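Local structure of RavA (Legionella pneumophila str. Paris, 6WO6) at residues His62-Ala67 and Phe80-Tyr85. The protein is an effector of the pathogen Legionella pneumophila, probably delivered into the host cell during infection, whose molecular activity is not established. The protein carries 2 engineered substitutions. Residues are numbered along the deposited sequence; the frame is centred on the assembly and turned at random.
Sequences HAIEAA and FLFQAY
The CA atoms of Ile64, on the last turn of helix 54-66, and Phe82 of helix 77-92 come nearest each other, 7.0 Å apart, where the two short helical segments run nearly antiparallel at 162° with their axes 10.7 Å apart. From the first segment this isoleucine alone makes the contact, its side chain touching Leu81, Phe82 and Tyr85. With CG1 anti to its carbonyl carbon (chi1 -60°) and the chain extended beyond it (chi2 176°), its longer branch reaches toward the second helix. There Ile64 CD1 lies between residues one turn apart, 3.9 Å from Leu81 CG and 3.9 Å from Tyr85 CB. Further back, Ile64 CG1 lies 4.0 Å from Leu81 CD2, so Leu81 touches both the middle and the end of this branch, the two side chains crossing at a slant. The shorter branch diverges to the other partner: Ile64 CG2 comes close to the plane of the Phe82 ring, at its edge, 4.1 Å from Phe82 CD1. Phe82 is exposed and borders the contact, whereas Leu81 continues inward to Leu48 of helix 38-51 and Leu26 of helix 23-28. Tyr85 also packs on Leu57 and Ala61, earlier in the helix that bears Ile64. Such packing joins consecutive antiparallel helices near one end of the elongated, all-helical chain. Across the two segments the contact is wholly apolar, made by aliphatic carbons and one aromatic edge, consistent with burial of Ile64 and Leu81, rather than polar pairing, being what this small contact of 184 Å² contributes.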
ATOM      1  N   HIS A  62     -21.538  17.537  18.557  1.00 82.92           N
ATOM      2  CA  HIS A  62     -22.120  18.313  19.646  1.00 88.60           C
ATOM      3  C   HIS A  62     -23.497  18.834  19.265  1.00 87.45           C
ATOM      4  O   HIS A  62     -24.408  18.871  20.102  1.00 89.19           O
ATOM      5  CB  HIS A  62     -21.186  19.460  20.033  1.00 94.99           C
ATOM      6  CG  HIS A  62     -19.885  19.002  20.616  1.00102.13           C
ATOM      7  ND1 HIS A  62     -19.754  17.810  21.295  1.00103.81           N
ATOM      8  CD2 HIS A  62     -18.655  19.570  20.614  1.00104.45           C
ATOM      9  CE1 HIS A  62     -18.501  17.665  21.690  1.00105.84           C
ATOM     10  NE2 HIS A  62     -17.814  18.720  21.289  1.00106.02           N
ATOM     11  N   ALA A  63     -23.679  19.201  17.993  1.00 84.37           N
ATOM     12  CA  ALA A  63     -24.989  19.648  17.533  1.00 81.58           C
ATOM     13  C   ALA A  63     -26.048  18.589  17.812  1.00 77.89           C
ATOM     14  O   ALA A  63     -27.093  18.880  18.408  1.00 79.02           O
ATOM     15  CB  ALA A  63     -24.936  19.987  16.043  1.00 80.09           C
ATOM     16  N   ILE A  64     -25.774  17.340  17.422  1.00 73.55           N
ATOM     17  CA  ILE A  64     -26.724  16.261  17.671  1.00 70.88           C
ATOM     18  C   ILE A  64     -26.992  16.120  19.162  1.00 74.02           C
ATOM     19  O   ILE A  64     -28.117  15.808  19.575  1.00 75.23           O
ATOM     20  CB  ILE A  64     -26.202  14.945  17.060  1.00 69.08           C
ATOM     21  CG1 ILE A  64     -26.004  15.099  15.551  1.00 66.43           C
ATOM     22  CG2 ILE A  64     -27.149  13.797  17.360  1.00 69.10           C
ATOM     23  CD1 ILE A  64     -25.404  13.875  14.889  1.00 65.83           C
ATOM     24  N   GLU A  65     -25.978  16.374  19.994  1.00 76.88           N
ATOM     25  CA  GLU A  65     -26.158  16.249  21.434  1.00 79.87           C
ATOM     26  C   GLU A  65     -26.974  17.406  21.996  1.00 79.20           C
ATOM     27  O   GLU A  65     -27.651  17.247  23.018  1.00 81.63           O
ATOM     28  CB  GLU A  65     -24.793  16.157  22.121  1.00 84.22           C
ATOM     29  CG  GLU A  65     -24.842  15.980  23.634  1.00 90.01           C
ATOM     30  CD  GLU A  65     -25.678  14.788  24.061  1.00 91.72           C
ATOM     31  OE1 GLU A  65     -26.557  14.958  24.934  1.00 93.73           O
ATOM     32  OE2 GLU A  65     -25.458  13.681  23.523  1.00 90.65           O
ATOM     33  N   ALA A  66     -26.940  18.568  21.336  1.00 76.77           N
ATOM     34  CA  ALA A  66     -27.682  19.716  21.845  1.00 77.40           C
ATOM     35  C   ALA A  66     -29.184  19.518  21.687  1.00 77.80           C
ATOM     36  O   ALA A  66     -29.960  19.876  22.581  1.00 79.32           O
ATOM     37  CB  ALA A  66     -27.230  20.992  21.137  1.00 75.67           C
ATOM     38  N   ALA A  67     -29.613  18.945  20.563  1.00 76.74           N
ATOM     39  CA  ALA A  67     -31.028  18.720  20.299  1.00 76.94           C
ATOM     40  C   ALA A  67     -31.556  17.434  20.924  1.00 82.43           C
ATOM     41  O   ALA A  67     -32.722  17.090  20.700  1.00 83.17           O
ATOM     42  CB  ALA A  67     -31.285  18.704  18.789  1.00 71.87           C
ATOM     43  N   PHE A  80     -31.953   7.820  14.427  1.00 73.25           N
ATOM     44  CA  PHE A  80     -31.409   7.614  13.090  1.00 67.15           C
ATOM     45  C   PHE A  80     -30.194   8.502  12.844  1.00 64.49           C
ATOM     46  O   PHE A  80     -29.171   8.038  12.323  1.00 62.81           O
ATOM     47  CB  PHE A  80     -32.484   7.887  12.037  1.00 65.17           C
ATOM     48  CG  PHE A  80     -33.566   6.849  11.985  1.00 68.15           C
ATOM     49  CD1 PHE A  80     -34.672   6.937  12.815  1.00 70.94           C
ATOM     50  CD2 PHE A  80     -33.482   5.788  11.099  1.00 69.08           C
ATOM     51  CE1 PHE A  80     -35.674   5.982  12.768  1.00 73.81           C
ATOM     52  CE2 PHE A  80     -34.479   4.830  11.045  1.00 72.51           C
ATOM     53  CZ  PHE A  80     -35.577   4.927  11.880  1.00 74.73           C
ATOM     54  N   LEU A  81     -30.290   9.782  13.214  1.00 63.86           N
ATOM     55  CA  LEU A  81     -29.186  10.701  12.952  1.00 62.66           C
ATOM     56  C   LEU A  81     -27.939  10.306  13.734  1.00 66.49           C
ATOM     57  O   LEU A  81     -26.821  10.362  13.203  1.00 68.61           O
ATOM     58  CB  LEU A  81     -29.600  12.135  13.282  1.00 60.55           C
ATOM     59  CG  LEU A  81     -28.643  13.196  12.734  1.00 56.96           C
ATOM     60  CD1 LEU A  81     -28.521  13.051  11.228  1.00 53.67           C
ATOM     61  CD2 LEU A  81     -29.093  14.599  13.110  1.00 56.54           C
ATOM     62  N   PHE A  82     -28.105   9.890  14.993  1.00 67.67           N
ATOM     63  CA  PHE A  82     -26.945   9.503  15.787  1.00 68.60           C
ATOM     64  C   PHE A  82     -26.311   8.225  15.252  1.00 67.96           C
ATOM     65  O   PHE A  82     -25.081   8.116  15.196  1.00 65.38           O
ATOM     66  CB  PHE A  82     -27.329   9.337  17.256  1.00 69.96           C
ATOM     67  CG  PHE A  82     -26.148   9.208  18.172  1.00 71.48           C
ATOM     68  CD1 PHE A  82     -25.366  10.313  18.470  1.00 72.08           C
ATOM     69  CD2 PHE A  82     -25.812   7.984  18.726  1.00 72.97           C
ATOM     70  CE1 PHE A  82     -24.272  10.203  19.307  1.00 74.19           C
ATOM     71  CE2 PHE A  82     -24.719   7.867  19.566  1.00 75.08           C
ATOM     72  CZ  PHE A  82     -23.948   8.978  19.856  1.00 75.85           C
ATOM     73  N   GLN A  83     -27.130   7.249  14.844  1.00 68.29           N
ATOM     74  CA  GLN A  83     -26.570   6.029  14.266  1.00 67.23           C
ATOM     75  C   GLN A  83     -25.819   6.325  12.971  1.00 63.25           C
ATOM     76  O   GLN A  83     -24.758   5.739  12.708  1.00 63.04           O
ATOM     77  CB  GLN A  83     -27.677   5.001  14.035  1.00 69.22           C
ATOM     78  CG  GLN A  83     -28.212   4.370  15.311  1.00 74.03           C
ATOM     79  CD  GLN A  83     -29.369   3.419  15.053  1.00 78.05           C
ATOM     80  OE1 GLN A  83     -29.194   2.201  15.019  1.00 79.32           O
ATOM     81  NE2 GLN A  83     -30.562   3.975  14.876  1.00 79.60           N
ATOM     82  N   ALA A  84     -26.346   7.238  12.150  1.00 60.94           N
ATOM     83  CA  ALA A  84     -25.661   7.598  10.911  1.00 59.26           C
ATOM     84  C   ALA A  84     -24.330   8.288  11.196  1.00 60.82           C
ATOM     85  O   ALA A  84     -23.313   7.991  10.545  1.00 58.83           O
ATOM     86  CB  ALA A  84     -26.560   8.490  10.057  1.00 58.17           C
ATOM     87  N   TYR A  85     -24.321   9.220  12.156  1.00 63.55           N
ATOM     88  CA  TYR A  85     -23.064   9.838  12.565  1.00 65.44           C
ATOM     89  C   TYR A  85     -22.078   8.790  13.059  1.00 68.19           C
ATOM     90  O   TYR A  85     -20.879   8.885  12.785  1.00 68.52           O
ATOM     91  CB  TYR A  85     -23.299  10.889  13.651  1.00 67.08           C
ATOM     92  CG  TYR A  85     -22.018  11.321  14.341  1.00 68.12           C
ATOM     93  CD1 TYR A  85     -21.175  12.260  13.760  1.00 68.48           C
ATOM     94  CD2 TYR A  85     -21.645  10.779  15.566  1.00 70.54           C
ATOM     95  CE1 TYR A  85     -19.999  12.651  14.380  1.00 70.59           C
ATOM     96  CE2 TYR A  85     -20.472  11.163  16.192  1.00 73.33           C
ATOM     97  CZ  TYR A  85     -19.652  12.099  15.596  1.00 72.94           C
ATOM     98  OH  TYR A  85     -18.485  12.486  16.217  1.00 74.79           O
TER